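Local atomic coordinates of malate dehydrogenase (Porphyromonas gingivalis, PDB entry 3FI9), a protein that probably catalyses the reversible NAD-dependent oxidation of malate to oxaloacetate, pairing a Rossmann-type cofactor domain with an alpha/beta C-terminal domain. Residues R249-G254 with T279-D284; C119-I124 with Q146-A151; D96-N101 with D315-M320. One frame throughout, in Å; residues are numbered along the deposited sequence.

Contacts 1 and 2 are neighbours, their centres 10 Å apart, and they touch directly: Ala251 CB packs on His121 CG at 3.7 Å, and Ile281 CD1 reaches Thr148 CG2 at 4.2 Å. Helix 238-251 thus lies over the face of the central sheet that carries His121 and Thr148. Contact 3 sits on the other side of the chain's centre from contact 1 (centres 31 Å apart), and its nearest atoms are about 7 Å from those of contact 2. The predicted NAD site runs close by: the side chain of Leu150 in contact 2 lies about 4 Å from that of Ile125, and contact 3 contains Asn101, another predicted NAD-binding residue.

Contact 1 (R249-G254 with T279-D284); sequences RAAMGG and TTITKD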
ATOM      1  N   ARG A 249      14.118   1.429   5.268  1.00 17.57           N
ATOM      2  CA  ARG A 249      14.662   2.533   4.471  1.00 18.37           C
ATOM      3  C   ARG A 249      15.764   3.329   5.206  1.00 19.24           C
ATOM      4  O   ARG A 249      16.798   3.648   4.618  1.00 19.59           O
ATOM      5  CB  ARG A 249      13.580   3.472   3.981  1.00 17.65           C
ATOM      6  CG  ARG A 249      14.181   4.711   3.292  1.00 19.54           C
ATOM      7  CD  ARG A 249      13.104   5.471   2.577  1.00 19.04           C
ATOM      8  NE  ARG A 249      12.199   6.138   3.505  1.00 21.41           N
ATOM      9  CZ  ARG A 249      11.136   6.845   3.103  1.00 26.12           C
ATOM     10  NH1 ARG A 249      10.889   7.000   1.803  1.00 23.50           N
ATOM     11  NH2 ARG A 249      10.347   7.435   3.987  1.00 22.29           N
ATOM     12  N   ALA A 250      15.555   3.643   6.485  1.00 18.75           N
ATOM     13  CA  ALA A 250      16.557   4.355   7.284  1.00 19.15           C
ATOM     14  C   ALA A 250      17.829   3.536   7.425  1.00 18.59           C
ATOM     15  O   ALA A 250      18.930   4.055   7.306  1.00 19.43           O
ATOM     16  CB  ALA A 250      15.972   4.680   8.689  1.00 19.00           C
ATOM     17  N   ALA A 251      17.675   2.250   7.708  1.00 18.83           N
ATOM     18  CA  ALA A 251      18.832   1.360   7.836  1.00 19.51           C
ATOM     19  C   ALA A 251      19.606   1.237   6.530  1.00 20.41           C
ATOM     20  O   ALA A 251      20.769   0.876   6.559  1.00 20.13           O
ATOM     21  CB  ALA A 251      18.413  -0.016   8.300  1.00 18.50           C
ATOM     22  N   MET A 252      18.936   1.476   5.403  1.00 21.52           N
ATOM     23  CA  MET A 252      19.570   1.329   4.090  1.00 21.86           C
ATOM     24  C   MET A 252      20.225   2.649   3.652  1.00 23.34           C
ATOM     25  O   MET A 252      20.721   2.743   2.518  1.00 24.18           O
ATOM     26  CB  MET A 252      18.545   0.836   3.041  1.00 20.78           C
ATOM     27  CG  MET A 252      17.997  -0.603   3.242  1.00 20.12           C
ATOM     28  SD  MET A 252      16.465  -1.223   2.350  1.00 13.66           S
ATOM     29  CE  MET A 252      17.171  -1.692   0.718  1.00 19.78           C
ATOM     30  N   GLY A 253      20.209   3.655   4.533  1.00 23.17           N
ATOM     31  CA  GLY A 253      20.864   4.949   4.298  1.00 24.52           C
ATOM     32  C   GLY A 253      19.951   6.013   3.716  1.00 25.04           C
ATOM     33  O   GLY A 253      20.402   7.092   3.304  1.00 24.79           O
ATOM     34  N   GLY A 254      18.654   5.718   3.690  1.00 24.97           N
ATOM     35  CA  GLY A 254      17.663   6.680   3.272  1.00 24.44           C
ATOM     36  C   GLY A 254      17.300   7.653   4.372  1.00 25.25           C
ATOM     37  O   GLY A 254      18.045   7.850   5.349  1.00 25.12           O
ATOM     38  N   THR A 279      15.502   5.968  19.660  1.00 22.67           N
ATOM     39  CA  THR A 279      16.487   5.391  18.779  1.00 23.09           C
ATOM     40  C   THR A 279      16.672   6.244  17.548  1.00 23.74           C
ATOM     41  O   THR A 279      15.783   7.020  17.181  1.00 24.00           O
ATOM     42  CB  THR A 279      16.006   4.004  18.303  1.00 23.35           C
ATOM     43  OG1 THR A 279      14.567   4.018  18.118  1.00 20.72           O
ATOM     44  CG2 THR A 279      16.372   2.951  19.309  1.00 22.00           C
ATOM     45  N   THR A 280      17.835   6.114  16.916  1.00 24.44           N
ATOM     46  CA  THR A 280      18.001   6.576  15.552  1.00 25.03           C
ATOM     47  C   THR A 280      18.599   5.418  14.768  1.00 23.43           C
ATOM     48  O   THR A 280      19.511   4.755  15.200  1.00 22.98           O
ATOM     49  CB  THR A 280      18.787   7.928  15.375  1.00 26.37           C
ATOM     50  OG1 THR A 280      20.059   7.728  14.732  1.00 32.72           O
ATOM     51  CG2 THR A 280      18.981   8.634  16.693  1.00 26.82           C
ATOM     52  N   ILE A 281      17.994   5.165  13.627  1.00 22.44           N
ATOM     53  CA  ILE A 281      18.409   4.117  12.748  1.00 20.84           C
ATOM     54  C   ILE A 281      19.027   4.813  11.555  1.00 21.99           C
ATOM     55  O   ILE A 281      18.428   5.711  10.966  1.00 23.22           O
ATOM     56  CB  ILE A 281      17.176   3.354  12.299  1.00 20.95           C
ATOM     57  CG1 ILE A 281      16.450   2.773  13.528  1.00 18.06           C
ATOM     58  CG2 ILE A 281      17.540   2.316  11.281  1.00 18.09           C
ATOM     59  CD1 ILE A 281      15.214   1.972  13.134  1.00 19.01           C
ATOM     60  N   THR A 282      20.274   4.479  11.249  1.00 22.76           N
ATOM     61  CA  THR A 282      20.924   5.059  10.079  1.00 23.25           C
ATOM     62  C   THR A 282      21.617   3.918   9.315  1.00 23.74           C
ATOM     63  O   THR A 282      21.453   2.740   9.653  1.00 23.09           O
ATOM     64  CB  THR A 282      21.981   6.096  10.489  1.00 23.35           C
ATOM     65  OG1 THR A 282      23.072   5.404  11.076  1.00 22.60           O
ATOM     66  CG2 THR A 282      21.419   7.069  11.541  1.00 24.43           C
ATOM     67  N   LYS A 283      22.400   4.251   8.291  1.00 25.28           N
ATOM     68  CA  LYS A 283      23.200   3.253   7.598  1.00 27.47           C
ATOM     69  C   LYS A 283      24.115   2.503   8.553  1.00 28.25           C
ATOM     70  O   LYS A 283      24.589   1.408   8.242  1.00 28.80           O
ATOM     71  CB  LYS A 283      24.055   3.923   6.516  1.00 28.13           C
ATOM     72  CG  LYS A 283      25.177   4.800   7.082  1.00 30.83           C
ATOM     73  CD  LYS A 283      25.769   5.711   5.988  1.00 35.09           C
ATOM     74  CE  LYS A 283      26.800   6.684   6.589  1.00 35.98           C
ATOM     75  NZ  LYS A 283      26.875   7.942   5.791  1.00 40.47           N
ATOM     76  N   ASP A 284      24.393   3.099   9.706  1.00 27.71           N
ATOM     77  CA  ASP A 284      25.234   2.431  10.691  1.00 28.91           C
ATOM     78  C   ASP A 284      24.464   1.608  11.691  1.00 27.64           C
ATOM     79  O   ASP A 284      25.034   1.164  12.681  1.00 28.82           O
ATOM     80  CB  ASP A 284      26.106   3.443  11.428  1.00 29.15           C
ATOM     81  CG  ASP A 284      27.078   4.136  10.494  1.00 32.00           C
ATOM     82  OD1 ASP A 284      27.751   3.428   9.720  1.00 34.64           O
ATOM     83  OD2 ASP A 284      27.127   5.375  10.512  1.00 35.65           O
TER
HETATM   84  O   HOH W   1      22.106  -0.514   8.505  1.00 27.94           O
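The carbonyl oxygen of Ala251, in the last turn of helix 238-251, is met from two quarters by the 279-284 side. Water 1 donates to Ala251 O at 2.7 Å and turns its other hydrogen to Lys283 O at 3.2 Å, a weak bond that completes a bridge between the two backbones. The CA-H of Lys283 also points at Ala251 O, with 3.6 Å between CA and O and a nearly straight approach of 170° at the hydrogen. A second CA-H contact runs the opposite way, from Ala251 CA to Thr282 O at 3.5 Å.

The apolar part of the joint belongs to Ile281. With chi1 at -59°, CG2 stands anti to the backbone N, and it is this branch that meets the helix. That methyl lies against the backbone, with Ala251 N 3.6 Å from Ile281 CG2, and it also meets Ala250 CB at 3.8 Å. Val286 and Ala261, on two other strands, pack against the same isoleucine.

The helix ends in a Schellman motif: Gly253 N bonds to Ala250 O and Gly254 N to Arg249 O, with Gly253 at a positive phi of 94°. Lys283 CB comes over this turn, 4.0 Å from Gly253 CA, before its extended chain leads away. At the last residue of the strand, Thr282 OG1 accepts from Asp284 N at 3.0 Å, an ST turn that begins the bend into strand 285-288.

Direct contact therefore rests on methyl packing and CA-H...O approaches, while the conventional hydrogen bonding between the helix end and the hairpin of the C-terminal family region is indirect, through one water whose hold on Lys283 O is weak.

Contact 2 (C119-I124 with Q146-A151); sequences CKHVII and QVTTLA
Strands 121-124 and 147-150 are the two parallel strands of a right-handed beta-alpha-beta crossover in the Rossmann-type sheet, joined through helix 129-140. Gln146 O takes Val122 N at 2.8 Å, Val122 O takes Thr148 N at 3.0 Å, and Thr148 O takes Ile124 N at 3.0 Å; a weak bond from Leu150 N to Ile124 O follows.

On one face His121 folds across to the neighbouring strand. With CG anti to the backbone N (chi1 -157°), one ring face covers Gln146 O, which sits off centre, toward the ring's rim, and the ring's edge reaches Thr148 OG1, 2.9 Å from His121 NE2 in a bond whose donor is not settled. Ile123 CG1 runs alongside the same hydroxyl oxygen, 3.4 Å from Thr148 OG1. Before the strands proper, Gln146 NE2 donates to Lys120 O at 3.3 Å, from 50° above the carbonyl plane, while Gln146 OE1 is held by Lys143 NZ. Val122, Val147, Ile124 and Thr149 turn to the other face, where helices 129-140 and 94-115 pack.

The threonine hydroxyl thus gives the buried NE2 a hydrogen-bond partner and, with Gln146 O under one face, restrains the ring's rotation.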
ATOM      1  N   CYS A 119      24.547 -10.045   6.603  1.00 23.93           N
ATOM      2  CA  CYS A 119      23.361  -9.159   6.582  1.00 24.22           C
ATOM      3  C   CYS A 119      23.672  -7.857   7.302  1.00 23.21           C
ATOM      4  O   CYS A 119      24.384  -7.875   8.303  1.00 24.47           O
ATOM      5  CB  CYS A 119      22.188  -9.870   7.308  1.00 24.93           C
ATOM      6  SG  CYS A 119      20.508  -9.241   6.847  1.00 33.33           S
ATOM      7  N   LYS A 120      23.144  -6.729   6.826  1.00 20.27           N
ATOM      8  CA  LYS A 120      23.417  -5.444   7.452  1.00 20.67           C
ATOM      9  C   LYS A 120      22.379  -5.123   8.560  1.00 20.44           C
ATOM     10  O   LYS A 120      22.724  -4.622   9.612  1.00 21.26           O
ATOM     11  CB  LYS A 120      23.445  -4.322   6.403  1.00 20.88           C
ATOM     12  CG  LYS A 120      24.739  -4.314   5.494  1.00 24.58           C
ATOM     13  CD  LYS A 120      24.525  -3.444   4.261  1.00 28.15           C
ATOM     14  CE  LYS A 120      25.636  -2.456   4.027  1.00 34.92           C
ATOM     15  NZ  LYS A 120      26.658  -2.988   3.113  1.00 34.91           N
ATOM     16  N   HIS A 121      21.109  -5.363   8.282  1.00 17.55           N
ATOM     17  CA  HIS A 121      20.053  -5.048   9.263  1.00 16.99           C
ATOM     18  C   HIS A 121      18.848  -5.939   9.172  1.00 15.70           C
ATOM     19  O   HIS A 121      18.433  -6.324   8.085  1.00 15.12           O
ATOM     20  CB  HIS A 121      19.581  -3.583   9.099  1.00 15.80           C
ATOM     21  CG  HIS A 121      18.961  -3.028  10.340  1.00 17.45           C
ATOM     22  ND1 HIS A 121      19.719  -2.463  11.341  1.00 14.16           N
ATOM     23  CD2 HIS A 121      17.667  -2.988  10.766  1.00 19.19           C
ATOM     24  CE1 HIS A 121      18.923  -2.100  12.337  1.00 18.59           C
ATOM     25  NE2 HIS A 121      17.677  -2.425  12.022  1.00 17.29           N
ATOM     26  N   VAL A 122      18.222  -6.216  10.318  1.00 15.22           N
ATOM     27  CA  VAL A 122      17.100  -7.104  10.338  1.00 15.91           C
ATOM     28  C   VAL A 122      16.059  -6.474  11.251  1.00 15.48           C
ATOM     29  O   VAL A 122      16.409  -6.003  12.329  1.00 14.56           O
ATOM     30  CB  VAL A 122      17.473  -8.486  10.976  1.00 16.54           C
ATOM     31  CG1 VAL A 122      16.235  -9.371  11.025  1.00 16.70           C
ATOM     32  CG2 VAL A 122      18.577  -9.132  10.178  1.00 16.60           C
ATOM     33  N   ILE A 123      14.812  -6.487  10.798  1.00 15.58           N
ATOM     34  CA  ILE A 123      13.665  -5.968  11.569  1.00 15.36           C
ATOM     35  C   ILE A 123      12.623  -7.046  11.775  1.00 15.32           C
ATOM     36  O   ILE A 123      12.131  -7.686  10.812  1.00 15.02           O
ATOM     37  CB  ILE A 123      13.030  -4.722  10.867  1.00 15.02           C
ATOM     38  CG1 ILE A 123      14.135  -3.669  10.543  1.00 14.48           C
ATOM     39  CG2 ILE A 123      11.853  -4.180  11.736  1.00 14.91           C
ATOM     40  CD1 ILE A 123      13.616  -2.382   9.834  1.00 18.43           C
ATOM     41  N   ILE A 124      12.246  -7.238  13.045  1.00 16.32           N
ATOM     42  CA  ILE A 124      11.339  -8.281  13.417  1.00 16.56           C
ATOM     43  C   ILE A 124      10.043  -7.598  13.868  1.00 18.05           C
ATOM     44  O   ILE A 124      10.104  -6.698  14.716  1.00 18.08           O
ATOM     45  CB  ILE A 124      11.931  -9.062  14.589  1.00 16.63           C
ATOM     46  CG1 ILE A 124      13.304  -9.689  14.225  1.00 17.09           C
ATOM     47  CG2 ILE A 124      10.920 -10.116  15.054  1.00 18.04           C
ATOM     48  CD1 ILE A 124      13.202 -10.669  13.065  1.00 20.49           C
ATOM     49  N   GLN A 146      22.399  -4.141  14.710  1.00 18.47           N
ATOM     50  CA  GLN A 146      21.888  -4.630  13.443  1.00 17.87           C
ATOM     51  C   GLN A 146      20.466  -5.155  13.504  1.00 17.17           C
ATOM     52  O   GLN A 146      19.945  -5.620  12.497  1.00 18.78           O
ATOM     53  CB  GLN A 146      22.823  -5.732  12.921  1.00 18.75           C
ATOM     54  CG  GLN A 146      24.299  -5.242  12.666  1.00 16.94           C
ATOM     55  CD  GLN A 146      25.141  -6.352  12.113  1.00 16.74           C
ATOM     56  OE1 GLN A 146      25.741  -7.103  12.874  1.00 19.97           O
ATOM     57  NE2 GLN A 146      25.139  -6.518  10.777  1.00 16.95           N
ATOM     58  N   VAL A 147      19.854  -5.180  14.684  1.00 16.99           N
ATOM     59  CA  VAL A 147      18.490  -5.728  14.804  1.00 16.90           C
ATOM     60  C   VAL A 147      17.565  -4.771  15.527  1.00 17.12           C
ATOM     61  O   VAL A 147      17.917  -4.303  16.597  1.00 18.92           O
ATOM     62  CB  VAL A 147      18.471  -7.094  15.549  1.00 16.20           C
ATOM     63  CG1 VAL A 147      17.020  -7.688  15.641  1.00 19.19           C
ATOM     64  CG2 VAL A 147      19.401  -8.085  14.842  1.00 17.04           C
ATOM     65  N   THR A 148      16.394  -4.482  14.943  1.00 17.06           N
ATOM     66  CA  THR A 148      15.362  -3.653  15.593  1.00 17.18           C
ATOM     67  C   THR A 148      14.001  -4.336  15.494  1.00 16.71           C
ATOM     68  O   THR A 148      13.820  -5.290  14.726  1.00 16.10           O
ATOM     69  CB  THR A 148      15.216  -2.270  14.931  1.00 16.85           C
ATOM     70  OG1 THR A 148      15.168  -2.424  13.500  1.00 17.70           O
ATOM     71  CG2 THR A 148      16.415  -1.382  15.288  1.00 19.67           C
ATOM     72  N   THR A 149      13.042  -3.864  16.293  1.00 15.56           N
ATOM     73  CA  THR A 149      11.672  -4.294  16.152  1.00 14.82           C
ATOM     74  C   THR A 149      10.771  -3.078  15.924  1.00 14.75           C
ATOM     75  O   THR A 149      11.095  -1.986  16.338  1.00 13.85           O
ATOM     76  CB  THR A 149      11.160  -5.044  17.433  1.00 15.93           C
ATOM     77  OG1 THR A 149      11.227  -4.167  18.567  1.00 18.28           O
ATOM     78  CG2 THR A 149      12.088  -6.259  17.757  1.00 17.89           C
ATOM     79  N   LEU A 150       9.651  -3.288  15.236  1.00 15.70           N
ATOM     80  CA  LEU A 150       8.589  -2.300  15.136  1.00 15.44           C
ATOM     81  C   LEU A 150       8.024  -2.026  16.545  1.00 16.09           C
ATOM     82  O   LEU A 150       7.528  -2.948  17.211  1.00 18.08           O
ATOM     83  CB  LEU A 150       7.453  -2.871  14.282  1.00 15.86           C
ATOM     84  CG  LEU A 150       6.174  -2.041  14.284  1.00 15.05           C
ATOM     85  CD1 LEU A 150       6.510  -0.686  13.614  1.00 14.68           C
ATOM     86  CD2 LEU A 150       4.982  -2.782  13.594  1.00 15.72           C
ATOM     87  N   ALA A 151       8.098  -0.770  16.975  1.00 16.13           N
ATOM     88  CA  ALA A 151       7.635  -0.349  18.267  1.00 18.57           C
ATOM     89  C   ALA A 151       7.020   1.048  18.227  1.00 19.03           C
ATOM     90  O   ALA A 151       6.701   1.591  19.287  1.00 19.92           O
ATOM     91  CB  ALA A 151       8.793  -0.381  19.284  1.00 19.04           C
TER

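Contact 3 (D96-N101 with D315-M320); sequences DLLKGN and DEVIAM
Helix 94-115 and the end of helix 297-319 approach each other to 7.4 Å between Lys99 CA and Val317 CA. This is a helix-helix packing joint that brings the N-terminal part of a helix from the NAD-binding family region against the closing helix of the C-terminal region. Leu98 is the centre of it. Its CG stands anti to the backbone N (chi1 172°), sending both methyls across to the other helix, where they divide the work. CD1 rests on Val317 CG2 at 3.9 Å, and Val317 is backed in turn by Ile131 of helix 129-140. CD2 points between Glu316 and Met320; the carboxylate oxygen Glu316 OE2 comes to 3.4 Å from Leu98 CD2, the oxygen touching the methyl as a plain van der Waals neighbour.

Met320 reaches in with its chain extended. Its sulfur lies beside the base of Lys99, with SD 3.9 Å from Lys99 CB, whereas the lysine's charged end turns to Glu103 in a salt bridge. One turn on from Leu98, Asn101, predicted to bind NAD, packs on Phe126 and Thr132 instead. The tightest carbon pair is at the methionine's terminal methyl: Met320 CE presses on Leu98 CD2 at 3.5 Å.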
ATOM      1  N   ASP A  96       1.945 -21.496  24.678  1.00 43.59           N
ATOM      2  CA  ASP A  96       2.147 -22.134  23.384  1.00 43.14           C
ATOM      3  C   ASP A  96       2.445 -21.135  22.238  1.00 41.81           C
ATOM      4  O   ASP A  96       3.340 -21.355  21.418  1.00 41.63           O
ATOM      5  CB  ASP A  96       0.976 -23.073  23.057  1.00 43.86           C
ATOM      6  CG  ASP A  96       1.084 -24.428  23.781  1.00 46.42           C
ATOM      7  OD1 ASP A  96       0.863 -25.473  23.133  1.00 48.55           O
ATOM      8  OD2 ASP A  96       1.418 -24.456  24.990  1.00 49.54           O
ATOM      9  N   LEU A  97       1.705 -20.037  22.190  1.00 40.62           N
ATOM     10  CA  LEU A  97       1.999 -18.962  21.239  1.00 39.31           C
ATOM     11  C   LEU A  97       3.378 -18.349  21.502  1.00 37.49           C
ATOM     12  O   LEU A  97       4.112 -18.019  20.571  1.00 36.12           O
ATOM     13  CB  LEU A  97       0.960 -17.855  21.357  1.00 40.14           C
ATOM     14  CG  LEU A  97      -0.324 -17.891  20.539  1.00 42.32           C
ATOM     15  CD1 LEU A  97      -0.981 -16.553  20.757  1.00 44.18           C
ATOM     16  CD2 LEU A  97      -0.025 -18.101  19.062  1.00 42.39           C
ATOM     17  N   LEU A  98       3.700 -18.188  22.782  1.00 35.01           N
ATOM     18  CA  LEU A  98       4.964 -17.618  23.201  1.00 33.40           C
ATOM     19  C   LEU A  98       6.119 -18.482  22.715  1.00 31.87           C
ATOM     20  O   LEU A  98       7.040 -18.004  22.055  1.00 31.19           O
ATOM     21  CB  LEU A  98       5.003 -17.533  24.725  1.00 33.17           C
ATOM     22  CG  LEU A  98       6.339 -17.137  25.355  1.00 34.47           C
ATOM     23  CD1 LEU A  98       6.800 -15.789  24.826  1.00 31.92           C
ATOM     24  CD2 LEU A  98       6.202 -17.142  26.894  1.00 33.13           C
ATOM     25  N   LYS A  99       6.044 -19.764  23.041  1.00 30.79           N
ATOM     26  CA  LYS A  99       7.029 -20.743  22.616  1.00 30.05           C
ATOM     27  C   LYS A  99       7.081 -20.864  21.093  1.00 28.78           C
ATOM     28  O   LYS A  99       8.161 -20.935  20.501  1.00 28.23           O
ATOM     29  CB  LYS A  99       6.695 -22.123  23.227  1.00 30.06           C
ATOM     30  CG  LYS A  99       7.789 -23.169  23.016  1.00 32.46           C
ATOM     31  CD  LYS A  99       7.521 -24.401  23.874  1.00 37.51           C
ATOM     32  CE  LYS A  99       8.718 -25.349  23.847  1.00 41.36           C
ATOM     33  NZ  LYS A  99       9.242 -25.561  22.464  1.00 41.80           N
ATOM     34  N   GLY A 100       5.909 -20.905  20.468  1.00 27.07           N
ATOM     35  CA  GLY A 100       5.827 -21.009  19.026  1.00 25.74           C
ATOM     36  C   GLY A 100       6.510 -19.841  18.339  1.00 24.38           C
ATOM     37  O   GLY A 100       7.312 -20.029  17.410  1.00 23.92           O
ATOM     38  N   ASN A 101       6.238 -18.627  18.799  1.00 23.87           N
ATOM     39  CA  ASN A 101       6.896 -17.464  18.177  1.00 23.73           C
ATOM     40  C   ASN A 101       8.375 -17.344  18.541  1.00 23.44           C
ATOM     41  O   ASN A 101       9.202 -16.898  17.713  1.00 22.72           O
ATOM     42  CB  ASN A 101       6.167 -16.166  18.544  1.00 23.70           C
ATOM     43  CG  ASN A 101       4.876 -16.041  17.831  1.00 26.57           C
ATOM     44  OD1 ASN A 101       4.851 -15.921  16.608  1.00 27.14           O
ATOM     45  ND2 ASN A 101       3.776 -16.094  18.577  1.00 27.51           N
ATOM     46  N   ASP A 315      12.788 -14.257  31.063  1.00 24.22           N
ATOM     47  CA  ASP A 315      13.202 -15.380  31.909  1.00 25.37           C
ATOM     48  C   ASP A 315      12.364 -16.660  31.668  1.00 25.39           C
ATOM     49  O   ASP A 315      12.895 -17.772  31.742  1.00 25.62           O
ATOM     50  CB  ASP A 315      13.199 -14.987  33.394  1.00 25.22           C
ATOM     51  CG  ASP A 315      14.269 -13.954  33.745  1.00 27.28           C
ATOM     52  OD1 ASP A 315      15.297 -13.796  33.014  1.00 25.73           O
ATOM     53  OD2 ASP A 315      14.075 -13.297  34.796  1.00 28.85           O
ATOM     54  N   GLU A 316      11.078 -16.519  31.360  1.00 25.57           N
ATOM     55  CA  GLU A 316      10.296 -17.653  30.871  1.00 26.45           C
ATOM     56  C   GLU A 316      10.942 -18.342  29.669  1.00 25.80           C
ATOM     57  O   GLU A 316      11.052 -19.571  29.613  1.00 24.98           O
ATOM     58  CB  GLU A 316       8.896 -17.223  30.432  1.00 27.49           C
ATOM     59  CG  GLU A 316       7.840 -17.182  31.504  1.00 32.54           C
ATOM     60  CD  GLU A 316       6.451 -17.021  30.921  1.00 36.76           C
ATOM     61  OE1 GLU A 316       5.834 -15.978  31.205  1.00 41.89           O
ATOM     62  OE2 GLU A 316       5.975 -17.935  30.191  1.00 36.79           O
ATOM     63  N   VAL A 317      11.340 -17.547  28.678  1.00 25.43           N
ATOM     64  CA  VAL A 317      11.917 -18.105  27.469  1.00 24.03           C
ATOM     65  C   VAL A 317      13.330 -18.684  27.692  1.00 24.44           C
ATOM     66  O   VAL A 317      13.767 -19.600  26.972  1.00 23.85           O
ATOM     67  CB  VAL A 317      11.826 -17.067  26.317  1.00 24.52           C
ATOM     68  CG1 VAL A 317      12.424 -17.630  24.985  1.00 23.10           C
ATOM     69  CG2 VAL A 317      10.346 -16.662  26.118  1.00 23.57           C
ATOM     70  N   ILE A 318      14.066 -18.137  28.653  1.00 24.88           N
ATOM     71  CA  ILE A 318      15.308 -18.787  29.101  1.00 24.81           C
ATOM     72  C   ILE A 318      14.936 -20.151  29.688  1.00 24.82           C
ATOM     73  O   ILE A 318      15.609 -21.156  29.439  1.00 23.62           O
ATOM     74  CB  ILE A 318      16.101 -17.883  30.135  1.00 24.96           C
ATOM     75  CG1 ILE A 318      16.605 -16.608  29.455  1.00 24.30           C
ATOM     76  CG2 ILE A 318      17.323 -18.611  30.782  1.00 23.56           C
ATOM     77  CD1 ILE A 318      17.097 -15.516  30.444  1.00 23.63           C
ATOM     78  N   ALA A 319      13.849 -20.203  30.451  1.00 25.82           N
ATOM     79  CA  ALA A 319      13.470 -21.462  31.146  1.00 25.90           C
ATOM     80  C   ALA A 319      13.057 -22.560  30.162  1.00 26.26           C
ATOM     81  O   ALA A 319      13.177 -23.764  30.454  1.00 26.72           O
ATOM     82  CB  ALA A 319      12.360 -21.198  32.167  1.00 26.71           C
ATOM     83  N   MET A 320      12.573 -22.143  28.998  1.00 24.99           N
ATOM     84  CA  MET A 320      12.161 -23.061  27.951  1.00 25.01           C
ATOM     85  C   MET A 320      13.451 -23.565  27.278  1.00 24.51           C
ATOM     86  O   MET A 320      13.415 -24.407  26.414  1.00 24.87           O
ATOM     87  CB  MET A 320      11.291 -22.353  26.910  1.00 25.52           C
ATOM     88  CG  MET A 320       9.829 -21.942  27.300  1.00 26.62           C
ATOM     89  SD  MET A 320       9.067 -20.812  26.034  1.00 21.66           S
ATOM     90  CE  MET A 320       7.552 -20.337  26.852  1.00 29.22           C
TER